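Glucose-6-phosphate 1-dehydrogenase (Kluyveromyces lactis, PDB 7E6I) catalyses the NADP-dependent oxidation of glucose 6-phosphate to 6-phosphogluconolactone, the first step of the oxidative pentose phosphate pathway. Local coordinates at residues A88-D92 / S93-Y97; P126-F129 / I130-S134; G36-N39 / P40-I44. One frame throughout, in Å; residues are numbered along the deposited sequence.

Interaction 1 of 3, residues A88-D92 / S93-Y97; sequences AGPYD and SDEGY
Ser93 meets Pro90 where the loop after strand 84-88 turns into helix 94-110. Ser93 CB lies 3.9 Å from Pro90 CG. The Ser93 hydroxyl serves its own segment: Ser93 OG donates to Glu95 OE2 over 2.9 Å. It approaches that oxygen on the syn side, 32° out of the carboxylate plane. Asp94, at the start of the helix, has a salt bridge to Lys135 and a hydrogen bond to Asn139. The Glu95 chain bends at its second torsion, about CB-CG (chi2 -92°), which turns its carboxylate back over the loop. Glu95 OE1 then sits 3.6 Å from Pro90 CG, with the acid side chain and the proline ring crossing at about a right angle. Next comes Gly96, which faces Gly89. With no side chain on either residue, the CA atoms of Gly89 and Gly96 come within 4.7 Å, so the first helical turn lies close against the loop. Tyr97 reaches back to Tyr91. Its ring runs over the turn, and Ser93 O lies at the ring edge, in its plane. Tyr97 OH donates to Tyr91 O at 3.0 Å. The hydroxyl comes in from the side of that carbonyl, at a C=O...O angle of 107° and slightly out of the carbonyl plane. Pro90 O, close to Tyr97 CE1, is hydrogen-bonded to Tyr47. Beyond the turn, the Tyr91 side chain approaches Arg49 and Gly15, which by similarity bind NADP. The phenol bond is the only hydrogen bond between 88-92 and 93-97. It ties the first turn of the helix to the loop backbone, while the other side-chain contacts are van der Waals touches on Pro90 and Tyr91.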
# COMPACT_ATOMS: atom_id res chain seq x y z
N ALA A 88 -27.31 -1.53 -14.01
CA ALA A 88 -26.77 -2.77 -14.55
C ALA A 88 -26.41 -2.62 -16.02
O ALA A 88 -27.03 -1.85 -16.76
CB ALA A 88 -27.77 -3.92 -14.38
N GLY A 89 -25.41 -3.37 -16.45
CA GLY A 89 -24.98 -3.33 -17.82
C GLY A 89 -23.65 -4.02 -17.99
O GLY A 89 -22.90 -4.24 -17.04
N PRO A 90 -23.33 -4.39 -19.23
CA PRO A 90 -22.05 -5.04 -19.50
C PRO A 90 -20.92 -4.02 -19.49
O PRO A 90 -21.12 -2.83 -19.73
CB PRO A 90 -22.25 -5.65 -20.89
CG PRO A 90 -23.25 -4.76 -21.55
CD PRO A 90 -24.12 -4.18 -20.46
N TYR A 91 -19.72 -4.51 -19.17
CA TYR A 91 -18.54 -3.67 -19.33
C TYR A 91 -18.08 -3.64 -20.78
O TYR A 91 -17.34 -2.72 -21.17
CB TYR A 91 -17.39 -4.16 -18.45
CG TYR A 91 -17.75 -4.39 -16.99
CD1 TYR A 91 -18.18 -3.33 -16.19
CD2 TYR A 91 -17.63 -5.64 -16.42
CE1 TYR A 91 -18.52 -3.54 -14.86
CE2 TYR A 91 -17.96 -5.86 -15.09
CZ TYR A 91 -18.40 -4.81 -14.31
OH TYR A 91 -18.73 -5.02 -12.99
N ASP A 92 -18.56 -4.59 -21.58
CA ASP A 92 -18.09 -4.92 -22.92
C ASP A 92 -18.74 -4.09 -24.03
O ASP A 92 -18.30 -4.18 -25.18
CB ASP A 92 -18.40 -6.40 -23.19
CG ASP A 92 -17.29 -7.11 -23.91
OD1 ASP A 92 -16.58 -7.91 -23.27
OD2 ASP A 92 -17.14 -6.87 -25.13
N SER A 93 -19.77 -3.32 -23.72
CA SER A 93 -20.64 -2.79 -24.76
C SER A 93 -21.16 -1.41 -24.38
O SER A 93 -21.40 -1.13 -23.20
CB SER A 93 -21.82 -3.74 -25.03
OG SER A 93 -22.28 -3.62 -26.37
N ASP A 94 -21.40 -0.59 -25.40
CA ASP A 94 -21.65 0.83 -25.20
C ASP A 94 -23.02 1.14 -24.62
O ASP A 94 -23.23 2.27 -24.15
CB ASP A 94 -21.51 1.59 -26.53
CG ASP A 94 -20.24 1.23 -27.29
OD1 ASP A 94 -19.15 1.15 -26.67
OD2 ASP A 94 -20.34 1.05 -28.52
N GLU A 95 -23.97 0.20 -24.64
CA GLU A 95 -25.33 0.55 -24.22
C GLU A 95 -25.38 0.87 -22.73
O GLU A 95 -26.13 1.76 -22.31
CB GLU A 95 -26.32 -0.57 -24.55
CG GLU A 95 -25.99 -1.93 -23.98
CD GLU A 95 -25.19 -2.76 -24.96
OE1 GLU A 95 -24.88 -3.94 -24.64
OE2 GLU A 95 -24.86 -2.23 -26.05
N GLY A 96 -24.60 0.16 -21.93
CA GLY A 96 -24.56 0.46 -20.51
C GLY A 96 -24.02 1.85 -20.24
O GLY A 96 -24.57 2.59 -19.42
N TYR A 97 -22.95 2.23 -20.95
CA TYR A 97 -22.32 3.53 -20.71
C TYR A 97 -23.20 4.67 -21.20
O TYR A 97 -23.28 5.72 -20.54
CB TYR A 97 -20.94 3.56 -21.37
CG TYR A 97 -20.04 2.49 -20.79
CD1 TYR A 97 -20.13 1.17 -21.21
CD2 TYR A 97 -19.13 2.80 -19.79
CE1 TYR A 97 -19.33 0.18 -20.67
CE2 TYR A 97 -18.31 1.81 -19.24
CZ TYR A 97 -18.42 0.51 -19.69
OH TYR A 97 -17.62 -0.47 -19.15

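Interaction 2 of 3, residues P126-F129 / I130-S134; sequences PSIF and IDVCS
Ile128 and Val132 are one helical turn apart and touch through their CG2 methyls, 3.9 Å apart. The two side chains cross obliquely. In Val132 the methyl CG2 lies beside the backbone N while CG1 is anti to it (chi1 180°), so CG2 is the branch turned back toward Ile128. Beneath this pair, Val132 N donates to Ile128 O over 3.0 Å, almost straight at 175°. On this side Ile128 packs on Tyr91, and Val132 on Tyr91 and Tyr97. Phe129 leaves the helix on another side, and one face of its ring lies over Pro126 CA, 3.4 Å from the ring plane. Its carbonyl oxygen takes the N-H of Cys133, and Cys133 SG also lies 3.4 Å from Phe129 O. The two N-H...O bonds, Val132 to Ile128 and Cys133 to Phe129, are i to i+4 bonds of helix 126-139. This helix links the parallel strands 117-122 and 146-152 in a beta-alpha-beta unit of the Rossmann-type coenzyme domain. Ile130 packs on Leu165 and Leu169 of helix 159-169. Its carbonyl oxygen is gripped twice by Ser134, from opposite faces of the carbonyl plane. Ser134 N reaches Ile130 O at 2.9 Å. Ser134 OG reaches Ile130 O at 2.8 Å.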
# COMPACT_ATOMS: atom_id res chain seq x y z
N PRO A 126 -7.44 -6.01 -13.62
CA PRO A 126 -6.96 -5.26 -14.80
C PRO A 126 -7.51 -5.77 -16.12
O PRO A 126 -7.69 -4.97 -17.05
CB PRO A 126 -5.44 -5.43 -14.71
CG PRO A 126 -5.17 -5.72 -13.28
CD PRO A 126 -6.34 -6.51 -12.79
N SER A 127 -7.80 -7.07 -16.24
CA SER A 127 -8.34 -7.58 -17.49
C SER A 127 -9.65 -6.92 -17.86
O SER A 127 -10.11 -7.06 -19.00
CB SER A 127 -8.53 -9.09 -17.43
OG SER A 127 -9.36 -9.45 -16.35
N ILE A 128 -10.27 -6.18 -16.94
CA ILE A 128 -11.50 -5.47 -17.23
C ILE A 128 -11.32 -3.94 -17.21
O ILE A 128 -12.11 -3.24 -17.86
CB ILE A 128 -12.63 -5.94 -16.28
CG1 ILE A 128 -12.80 -7.46 -16.46
CG2 ILE A 128 -13.97 -5.31 -16.61
CD1 ILE A 128 -13.21 -8.24 -15.23
N PHE A 129 -10.27 -3.41 -16.55
CA PHE A 129 -9.90 -1.99 -16.65
C PHE A 129 -9.96 -1.48 -18.06
O PHE A 129 -10.60 -0.46 -18.35
CB PHE A 129 -8.45 -1.67 -16.26
CG PHE A 129 -8.11 -1.86 -14.86
CD1 PHE A 129 -9.07 -2.14 -13.92
CD2 PHE A 129 -6.79 -1.79 -14.48
CE1 PHE A 129 -8.72 -2.35 -12.62
CE2 PHE A 129 -6.42 -2.01 -13.19
CZ PHE A 129 -7.39 -2.29 -12.25
N ILE A 130 -9.16 -2.12 -18.93
CA ILE A 130 -8.91 -1.56 -20.24
C ILE A 130 -10.20 -1.49 -21.04
O ILE A 130 -10.44 -0.51 -21.77
CB ILE A 130 -7.81 -2.36 -20.97
CG1 ILE A 130 -6.44 -1.96 -20.47
CG2 ILE A 130 -7.82 -2.05 -22.45
CD1 ILE A 130 -6.18 -0.46 -20.55
N ASP A 131 -11.06 -2.50 -20.91
CA ASP A 131 -12.35 -2.41 -21.56
C ASP A 131 -13.14 -1.23 -21.01
O ASP A 131 -13.58 -0.37 -21.77
CB ASP A 131 -13.12 -3.72 -21.40
CG ASP A 131 -12.45 -4.87 -22.14
OD1 ASP A 131 -11.50 -4.60 -22.89
OD2 ASP A 131 -12.86 -6.05 -21.96
N VAL A 132 -13.27 -1.14 -19.68
CA VAL A 132 -14.07 -0.06 -19.09
C VAL A 132 -13.46 1.29 -19.41
O VAL A 132 -14.17 2.26 -19.70
CB VAL A 132 -14.23 -0.26 -17.58
CG1 VAL A 132 -15.06 0.88 -16.98
CG2 VAL A 132 -14.86 -1.62 -17.30
N CYS A 133 -12.13 1.39 -19.35
CA CYS A 133 -11.49 2.67 -19.65
C CYS A 133 -11.76 3.10 -21.09
O CYS A 133 -12.13 4.25 -21.34
CB CYS A 133 -9.99 2.59 -19.37
SG CYS A 133 -9.61 2.71 -17.59
N SER A 134 -11.61 2.17 -22.04
CA SER A 134 -12.03 2.43 -23.41
C SER A 134 -13.46 2.95 -23.46
O SER A 134 -13.73 4.02 -24.03
CB SER A 134 -11.92 1.16 -24.26
OG SER A 134 -10.59 0.71 -24.32

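Interaction 3 of 3, residues G36-N39 / P40-I44; sequences GYLN and PTTKI
Asn39 carries this contact, and its side-chain oxygen meets Thr41. Asn39 OD1 accepts the Thr41 N-H at 2.8 Å with an angle of 171°, in the plane of the amide and on a lone pair. This is an Asx turn, with Pro40 in its middle. Thr41 OG1 adds a second bond to Asn39 OD1, 3.0 Å long, but from above the amide plane. With CG anti to the backbone N (chi1 -172°), the amide swings forward over Pro40 N, which has no hydrogen to give. The other amide atom, ND2, is bonded to Asp6, and Thr41 OG1 also bonds Asn8 N. The backbone of Asn39 makes a second, overlapping turn, a type I beta turn that ends at Thr42. The Thr42 N-H bond to Asn39 O is weak, at 3.2 Å and 130°. Thr42 OG1 reinforces it, donating to Asn39 O at 2.8 Å. Pro40 sits at the second position of the beta turn, with its ring nearly at right angles to the Asn39 side chain. Leu38 CD2 meets Ile44 CD1 at 4.1 Å, an apolar contact. Its other methyl, Leu38 CD1, lies by the Thr42 hydroxyl. The turn joins helix 19-34, which ends in a Schellman motif with Gly36 as its C-prime residue, to strand 43-48. Leu38 packs back on Leu29 and Tyr33 of that helix, and Ile44 lies on Phe26. Backbone bonds of Lys43 and Ile44 run to strands 10-14 and 84-88 and to the residues just before them, Thr9 and Met83.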
# COMPACT_ATOMS: atom_id res chain seq x y z
N GLY A 36 -18.44 13.63 7.92
CA GLY A 36 -18.65 14.95 7.38
C GLY A 36 -17.69 15.36 6.29
O GLY A 36 -17.52 16.55 6.05
N TYR A 37 -17.07 14.40 5.60
CA TYR A 37 -16.12 14.72 4.54
C TYR A 37 -16.61 14.28 3.17
O TYR A 37 -15.84 14.31 2.21
CB TYR A 37 -14.77 14.09 4.85
CG TYR A 37 -14.07 14.79 5.98
CD1 TYR A 37 -13.36 15.96 5.76
CD2 TYR A 37 -14.15 14.30 7.28
CE1 TYR A 37 -12.72 16.61 6.79
CE2 TYR A 37 -13.52 14.94 8.32
CZ TYR A 37 -12.81 16.10 8.08
OH TYR A 37 -12.18 16.76 9.12
N LEU A 38 -17.87 13.86 3.05
CA LEU A 38 -18.51 13.59 1.77
C LEU A 38 -19.74 14.47 1.65
O LEU A 38 -20.66 14.36 2.47
CB LEU A 38 -18.87 12.10 1.62
CG LEU A 38 -19.19 11.66 0.18
CD1 LEU A 38 -18.04 11.92 -0.77
CD2 LEU A 38 -19.58 10.20 0.16
N ASN A 39 -19.75 15.33 0.64
CA ASN A 39 -20.85 16.27 0.46
C ASN A 39 -22.16 15.53 0.25
O ASN A 39 -22.20 14.55 -0.52
CB ASN A 39 -20.55 17.19 -0.72
CG ASN A 39 -21.53 18.33 -0.85
OD1 ASN A 39 -22.74 18.12 -0.89
ND2 ASN A 39 -21.00 19.54 -0.95
N PRO A 40 -23.25 15.96 0.89
CA PRO A 40 -24.53 15.24 0.75
C PRO A 40 -25.14 15.32 -0.63
O PRO A 40 -26.04 14.53 -0.93
CB PRO A 40 -25.43 15.91 1.80
CG PRO A 40 -24.48 16.57 2.76
CD PRO A 40 -23.34 17.02 1.91
N THR A 41 -24.70 16.25 -1.48
CA THR A 41 -25.17 16.32 -2.86
C THR A 41 -24.42 15.39 -3.80
O THR A 41 -24.45 15.61 -5.02
CB THR A 41 -25.07 17.76 -3.37
OG1 THR A 41 -23.71 18.05 -3.70
CG2 THR A 41 -25.56 18.71 -2.31
N THR A 42 -23.77 14.37 -3.27
CA THR A 42 -22.94 13.48 -4.07
C THR A 42 -23.80 12.34 -4.58
O THR A 42 -24.51 11.69 -3.79
CB THR A 42 -21.79 12.91 -3.23
OG1 THR A 42 -20.88 13.96 -2.88
CG2 THR A 42 -21.05 11.82 -4.00
N LYS A 43 -23.74 12.06 -5.88
CA LYS A 43 -24.49 10.94 -6.44
C LYS A 43 -23.58 9.71 -6.53
O LYS A 43 -22.60 9.71 -7.28
CB LYS A 43 -25.08 11.28 -7.81
CG LYS A 43 -26.10 10.25 -8.27
CD LYS A 43 -27.14 10.82 -9.23
CE LYS A 43 -28.23 9.81 -9.53
NZ LYS A 43 -28.04 8.56 -8.73
N ILE A 44 -23.92 8.67 -5.78
CA ILE A 44 -23.14 7.44 -5.76
C ILE A 44 -23.86 6.38 -6.57
O ILE A 44 -24.99 6.00 -6.24
CB ILE A 44 -22.89 6.96 -4.32
CG1 ILE A 44 -22.33 8.10 -3.48
CG2 ILE A 44 -21.92 5.82 -4.31
CD1 ILE A 44 -21.94 7.70 -2.10

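In the fold
All three contacts lie in the coenzyme-binding domain. In interaction 2, Phe129, Val132 and Cys133 are buried. Interaction 1 buries Tyr91 and Tyr97 but exposes Asp92 and Glu95; interaction 3 buries Leu38, Thr42 and Ile44 but exposes Pro40. Interactions 1 and 2 share an interface: Tyr97 OH lies 3.5 Å from Val132 CG2, and Tyr91 CD2 lies 3.7 Å from Ile128 CG2. Interaction 3 touches neither, its centre about 26 Å from that of interaction 1. Interaction 2 is regular helix, mostly backbone bonds and apolar packing. In interaction 1, between strand and helix, a phenol bonds a backbone carbonyl. In interaction 3, between helix and strand, amide and hydroxyl groups hold the turn.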